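Local coordinates for design construct XXA_GVDQ (Synthetic construct, PDB 6NZ1), which forms a computationally designed all-helical homotrimer, one of a set of closely related sequences made to adopt two structurally divergent folds, at residues Q59-L64 against D90-L95; A66-L71 against E83-L88. One frame throughout, in Å; residues are numbered along the deposited sequence.

Contact 1. Residues Q59-L64 against D90-L95; sequences QIVEIL and DLKRSL
V61 points from helix 29-73 at the antiparallel helix 78-94 and divides its two methyls between L91 and K92, the residues that share most of the buried surface with it. With chi1 at 163°, CG1 lies opposite the backbone N and CG2 beside it, which sends the two branches to different neighbours. CG2 meets the CD2 methyl of L91 at 3.6 Å, the two side chains lying alongside and running opposite ways, and the same V61 CG2 has CD1 of L95 at 4.3 Å. CG1 rests on the aliphatic part of K92: both CG and CE of the lysine lie 3.7 Å from V61 CG1, so the extended chain passes over the methyl before its ammonium end approaches E62. There K92 NZ stands 4.5 Å from OE2 of E62, beyond a salt bridge, though the opposite charges probably still attract weakly. L64 adds a looser touch, its CD1 4.5 Å from L91 CD2. Cutting V61 back to an alanine here is likely to open a gap beside L91 and leave the lysine methylenes without the methyl they lie on. On the inner side, I60 packs on L91 of the second subunit and on I60 of the third. Apolar packing thus holds this end of the antiparallel helical hairpin, bordered on the exposed side by an oppositely charged pair too far apart for a salt bridge.

Contact 2. Residues A66-L71 against E83-L88; sequences AIIEAL and EMKKLL
I68 reaches from helix 29-73 into the antiparallel helix 78-94 and touches three of its residues, packing the two arms of the helical hairpin together near the turn that joins them. From CB the side chain forks. The short branch, CG2, is set opposite the backbone N and meets the lysine of the facing helix, with K85 CE 3.8 Å and K85 CG 4.1 Å from I68 CG2; the two side chains cross at a slant. The long branch runs through CG1, beside the backbone N (chi1 -67°), and is extended at chi2 (168°), which carries the terminal methyl towards the backbone of the other helix. There I68 CD1 lies 4.0 Å from the CB of M84 and 3.9 Å from the carbonyl O of M84, an oxygen already bonded to the backbone N of L88 one helical turn on. The same I68 CD1 has L88 CD2 at 4.0 Å, so one methyl is wedged between M84 and L88, a turn apart. M84 continues the apolar layer: its chain bends at chi3 (-142°), and both SD and CE come within 4.0 Å of CD1 of L71, whose side chain lies roughly perpendicular to it. Beyond I68 the extended K85 ends in a salt bridge from NZ to E72, on the same helix as I68. M84 also packs on A70 of the third subunit, and L71 on L71 of the second. Between these segments of the designed homotrimer, cohesion therefore rests on shape and apolar contact, with the lysine lending its methylenes to the core's edge and spending its charge just past it.

In the fold
From the N terminus the chain runs through helix 6-25 and turns into the long helix 29-73, whose C-terminal half supplies the first segment of both contacts. A turn then reverses the path into helix 78-94. Contact 2 closes the inner, shorter loop around this turn; contact 1 closes the outer one near the C-terminal end, so contact 2 is nested within it. Their centres are 10 Å apart, and L88 joins them directly, its CD1 lying 4.0 Å from V61 CG1. Together they make one continuous seam zipping helix 78-94 onto helix 29-73, and both border neighbouring subunits, linking this hairpin to the trimer core.

Contact 1. Residues Q59-L64 against D90-L95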
loop_
_atom_site.group_PDB
_atom_site.type_symbol
_atom_site.label_atom_id
_atom_site.label_comp_id
_atom_site.label_asym_id
_atom_site.label_seq_id
_atom_site.Cartn_x
_atom_site.Cartn_y
_atom_site.Cartn_z
ATOM N N GLN B 59 -0.409 -7.869 10.202
ATOM C CA GLN B 59 -0.504 -7.707 11.642
ATOM C C GLN B 59 -1.904 -7.311 12.050
ATOM O O GLN B 59 -2.346 -7.645 13.149
ATOM C CB GLN B 59 0.496 -6.656 12.107
ATOM C CG GLN B 59 0.619 -6.481 13.599
ATOM C CD GLN B 59 0.960 -7.748 14.350
ATOM O OE1 GLN B 59 0.748 -7.827 15.551
ATOM N NE2 GLN B 59 1.517 -8.730 13.660
ATOM N N ILE B 60 -2.615 -6.602 11.186
ATOM C CA ILE B 60 -3.995 -6.285 11.492
ATOM C C ILE B 60 -4.821 -7.558 11.530
ATOM O O ILE B 60 -5.669 -7.732 12.406
ATOM C CB ILE B 60 -4.539 -5.268 10.482
ATOM C CG1 ILE B 60 -3.968 -3.888 10.806
ATOM C CG2 ILE B 60 -6.022 -5.251 10.526
ATOM C CD1 ILE B 60 -4.355 -2.795 9.875
ATOM N N VAL B 61 -4.591 -8.465 10.581
ATOM C CA VAL B 61 -5.295 -9.740 10.587
ATOM C C VAL B 61 -5.040 -10.483 11.894
ATOM O O VAL B 61 -5.930 -11.147 12.439
ATOM C CB VAL B 61 -4.863 -10.563 9.359
ATOM C CG1 VAL B 61 -5.212 -12.000 9.511
ATOM C CG2 VAL B 61 -5.515 -10.041 8.128
ATOM N N GLU B 62 -3.826 -10.399 12.414
ATOM C CA GLU B 62 -3.541 -11.095 13.659
ATOM C C GLU B 62 -4.355 -10.510 14.795
ATOM O O GLU B 62 -4.899 -11.243 15.628
ATOM C CB GLU B 62 -2.053 -11.029 13.963
ATOM C CG GLU B 62 -1.195 -11.834 12.979
ATOM C CD GLU B 62 -1.603 -13.317 12.858
ATOM O OE1 GLU B 62 -1.390 -14.091 13.812
ATOM O OE2 GLU B 62 -2.114 -13.723 11.802
ATOM N N ILE B 63 -4.462 -9.190 14.834
ATOM C CA ILE B 63 -5.270 -8.552 15.857
ATOM C C ILE B 63 -6.723 -8.923 15.671
ATOM O O ILE B 63 -7.462 -9.128 16.638
ATOM C CB ILE B 63 -5.073 -7.031 15.812
ATOM C CG1 ILE B 63 -3.645 -6.668 16.162
ATOM C CG2 ILE B 63 -6.032 -6.320 16.745
ATOM C CD1 ILE B 63 -3.266 -5.272 15.645
ATOM N N LEU B 64 -7.162 -9.010 14.427
ATOM C CA LEU B 64 -8.550 -9.357 14.202
ATOM C C LEU B 64 -8.830 -10.776 14.662
ATOM O O LEU B 64 -9.915 -11.059 15.168
ATOM C CB LEU B 64 -8.905 -9.203 12.732
ATOM C CG LEU B 64 -8.941 -7.835 12.053
ATOM C CD1 LEU B 64 -9.120 -8.049 10.533
ATOM C CD2 LEU B 64 -10.041 -6.939 12.580
ATOM N N ASP B 90 -11.421 -15.827 4.451
ATOM C CA ASP B 90 -11.326 -15.352 3.081
ATOM C C ASP B 90 -10.235 -14.299 2.946
ATOM O O ASP B 90 -9.426 -14.336 2.014
ATOM C CB ASP B 90 -12.676 -14.792 2.638
ATOM C CG ASP B 90 -13.746 -15.873 2.443
ATOM O OD1 ASP B 90 -13.474 -17.078 2.647
ATOM O OD2 ASP B 90 -14.884 -15.498 2.085
ATOM N N LEU B 91 -10.195 -13.348 3.871
ATOM C CA LEU B 91 -9.162 -12.325 3.818
ATOM C C LEU B 91 -7.772 -12.929 3.928
ATOM O O LEU B 91 -6.851 -12.526 3.213
ATOM C CB LEU B 91 -9.382 -11.318 4.933
ATOM C CG LEU B 91 -8.269 -10.308 5.149
ATOM C CD1 LEU B 91 -8.085 -9.500 3.914
ATOM C CD2 LEU B 91 -8.625 -9.446 6.327
ATOM N N LYS B 92 -7.593 -13.879 4.841
ATOM C CA LYS B 92 -6.309 -14.546 4.960
ATOM C C LYS B 92 -5.912 -15.245 3.662
ATOM O O LYS B 92 -4.720 -15.356 3.354
ATOM C CB LYS B 92 -6.372 -15.536 6.110
ATOM C CG LYS B 92 -6.174 -14.938 7.490
ATOM C CD LYS B 92 -5.922 -16.084 8.455
ATOM C CE LYS B 92 -5.434 -15.637 9.791
ATOM N NZ LYS B 92 -5.133 -16.843 10.653
ATOM N N ARG B 93 -6.888 -15.715 2.889
ATOM C CA ARG B 93 -6.579 -16.340 1.611
ATOM C C ARG B 93 -6.141 -15.301 0.587
ATOM O O ARG B 93 -5.118 -15.464 -0.081
ATOM C CB ARG B 93 -7.795 -17.105 1.105
ATOM C CG ARG B 93 -8.095 -18.363 1.886
ATOM C CD ARG B 93 -8.927 -19.320 1.060
ATOM N NE ARG B 93 -10.291 -18.851 0.825
ATOM C CZ ARG B 93 -10.693 -18.219 -0.273
ATOM N NH1 ARG B 93 -11.971 -17.852 -0.401
ATOM N NH2 ARG B 93 -9.822 -17.964 -1.247
ATOM N N SER B 94 -6.903 -14.224 0.449
ATOM C CA SER B 94 -6.631 -13.237 -0.579
ATOM C C SER B 94 -5.726 -12.126 -0.099
ATOM O O SER B 94 -5.629 -11.088 -0.759
ATOM C CB SER B 94 -7.936 -12.646 -1.085
ATOM O OG SER B 94 -8.614 -12.015 -0.022
ATOM N N LEU B 95 -5.049 -12.315 1.020
ATOM C CA LEU B 95 -4.180 -11.273 1.529
ATOM C C LEU B 95 -2.942 -11.131 0.653
ATOM O O LEU B 95 -2.300 -12.119 0.285
ATOM C CB LEU B 95 -3.779 -11.594 2.964
ATOM C CG LEU B 95 -3.154 -10.487 3.809
ATOM C CD1 LEU B 95 -4.169 -9.410 4.095
ATOM C CD2 LEU B 95 -2.575 -11.014 5.092
#

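Contact 2. Residues A66-L71 against E83-L88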
loop_
_atom_site.group_PDB
_atom_site.type_symbol
_atom_site.label_atom_id
_atom_site.label_comp_id
_atom_site.label_asym_id
_atom_site.label_seq_id
_atom_site.Cartn_x
_atom_site.Cartn_y
_atom_site.Cartn_z
ATOM N N ALA B 66 -7.275 -12.326 17.162
ATOM C CA ALA B 66 -7.284 -12.293 18.618
ATOM C C ALA B 66 -8.593 -11.725 19.131
ATOM O O ALA B 66 -9.112 -12.170 20.159
ATOM C CB ALA B 66 -6.109 -11.468 19.140
ATOM N N ILE B 67 -9.152 -10.755 18.413
ATOM C CA ILE B 67 -10.423 -10.169 18.801
ATOM C C ILE B 67 -11.538 -11.197 18.715
ATOM O O ILE B 67 -12.397 -11.288 19.602
ATOM C CB ILE B 67 -10.732 -8.949 17.927
ATOM C CG1 ILE B 67 -9.861 -7.762 18.318
ATOM C CG2 ILE B 67 -12.152 -8.589 18.077
ATOM C CD1 ILE B 67 -9.962 -6.589 17.374
ATOM N N ILE B 68 -11.563 -11.969 17.640
ATOM C CA ILE B 68 -12.558 -13.028 17.539
ATOM C C ILE B 68 -12.421 -13.993 18.712
ATOM O O ILE B 68 -13.423 -14.448 19.277
ATOM C CB ILE B 68 -12.436 -13.742 16.182
ATOM C CG1 ILE B 68 -12.835 -12.766 15.063
ATOM C CG2 ILE B 68 -13.302 -14.992 16.178
ATOM C CD1 ILE B 68 -12.510 -13.217 13.651
ATOM N N GLU B 69 -11.188 -14.299 19.120
ATOM C CA GLU B 69 -10.993 -15.174 20.269
ATOM C C GLU B 69 -11.527 -14.539 21.543
ATOM O O GLU B 69 -12.111 -15.225 22.391
ATOM C CB GLU B 69 -9.516 -15.523 20.423
ATOM C CG GLU B 69 -9.152 -16.151 21.757
ATOM C CD GLU B 69 -9.756 -17.529 21.970
ATOM O OE1 GLU B 69 -10.377 -18.079 21.043
ATOM O OE2 GLU B 69 -9.613 -18.070 23.085
ATOM N N ALA B 70 -11.325 -13.235 21.710
ATOM C CA ALA B 70 -11.852 -12.571 22.894
ATOM C C ALA B 70 -13.356 -12.747 22.979
ATOM O O ALA B 70 -13.897 -13.133 24.020
ATOM C CB ALA B 70 -11.485 -11.091 22.874
ATOM N N LEU B 71 -14.053 -12.466 21.882
ATOM C CA LEU B 71 -15.494 -12.632 21.856
ATOM C C LEU B 71 -15.883 -14.072 22.113
ATOM O O LEU B 71 -16.908 -14.335 22.745
ATOM C CB LEU B 71 -16.040 -12.187 20.509
ATOM C CG LEU B 71 -15.794 -10.716 20.189
ATOM C CD1 LEU B 71 -16.356 -10.368 18.825
ATOM C CD2 LEU B 71 -16.418 -9.848 21.239
ATOM N N GLU B 83 -19.894 -15.853 10.995
ATOM C CA GLU B 83 -19.753 -14.890 9.912
ATOM C C GLU B 83 -18.391 -14.197 9.957
ATOM O O GLU B 83 -17.782 -13.946 8.910
ATOM C CB GLU B 83 -20.892 -13.867 9.974
ATOM C CG GLU B 83 -20.821 -12.804 8.875
ATOM C CD GLU B 83 -22.009 -11.875 8.847
ATOM O OE1 GLU B 83 -22.822 -11.894 9.781
ATOM O OE2 GLU B 83 -22.127 -11.095 7.892
ATOM N N MET B 84 -17.903 -13.869 11.157
ATOM C CA MET B 84 -16.601 -13.225 11.283
ATOM C C MET B 84 -15.470 -14.170 10.904
ATOM O O MET B 84 -14.462 -13.748 10.331
ATOM C CB MET B 84 -16.411 -12.777 12.732
ATOM C CG MET B 84 -17.258 -11.589 13.179
ATOM S SD MET B 84 -16.951 -11.375 14.971
ATOM C CE MET B 84 -18.584 -10.934 15.521
ATOM N N LYS B 85 -15.579 -15.435 11.312
ATOM C CA LYS B 85 -14.547 -16.407 10.998
ATOM C C LYS B 85 -14.484 -16.655 9.501
ATOM O O LYS B 85 -13.397 -16.831 8.955
ATOM C CB LYS B 85 -14.795 -17.713 11.756
ATOM C CG LYS B 85 -14.454 -17.575 13.224
ATOM C CD LYS B 85 -14.821 -18.771 14.086
ATOM C CE LYS B 85 -14.358 -18.535 15.508
ATOM N NZ LYS B 85 -14.542 -19.736 16.371
ATOM N N LYS B 86 -15.631 -16.674 8.821
ATOM C CA LYS B 86 -15.615 -16.854 7.374
ATOM C C LYS B 86 -14.936 -15.676 6.686
ATOM O O LYS B 86 -14.092 -15.859 5.807
ATOM C CB LYS B 86 -17.037 -17.028 6.856
ATOM C CG LYS B 86 -17.141 -17.228 5.355
ATOM C CD LYS B 86 -18.551 -16.962 4.842
ATOM N N LEU B 87 -15.297 -14.455 7.072
ATOM C CA LEU B 87 -14.700 -13.283 6.450
ATOM C C LEU B 87 -13.197 -13.224 6.683
ATOM O O LEU B 87 -12.445 -12.805 5.801
ATOM C CB LEU B 87 -15.370 -12.024 6.978
ATOM C CG LEU B 87 -16.814 -11.770 6.543
ATOM C CD1 LEU B 87 -17.345 -10.503 7.247
ATOM C CD2 LEU B 87 -16.957 -11.642 5.035
ATOM N N LEU B 88 -12.730 -13.616 7.861
ATOM C CA LEU B 88 -11.295 -13.546 8.093
ATOM C C LEU B 88 -10.565 -14.640 7.341
ATOM O O LEU B 88 -9.447 -14.425 6.865
ATOM C CB LEU B 88 -10.986 -13.652 9.576
ATOM C CG LEU B 88 -9.529 -13.404 9.959
ATOM C CD1 LEU B 88 -9.201 -11.949 9.663
ATOM C CD2 LEU B 88 -9.238 -13.714 11.407
#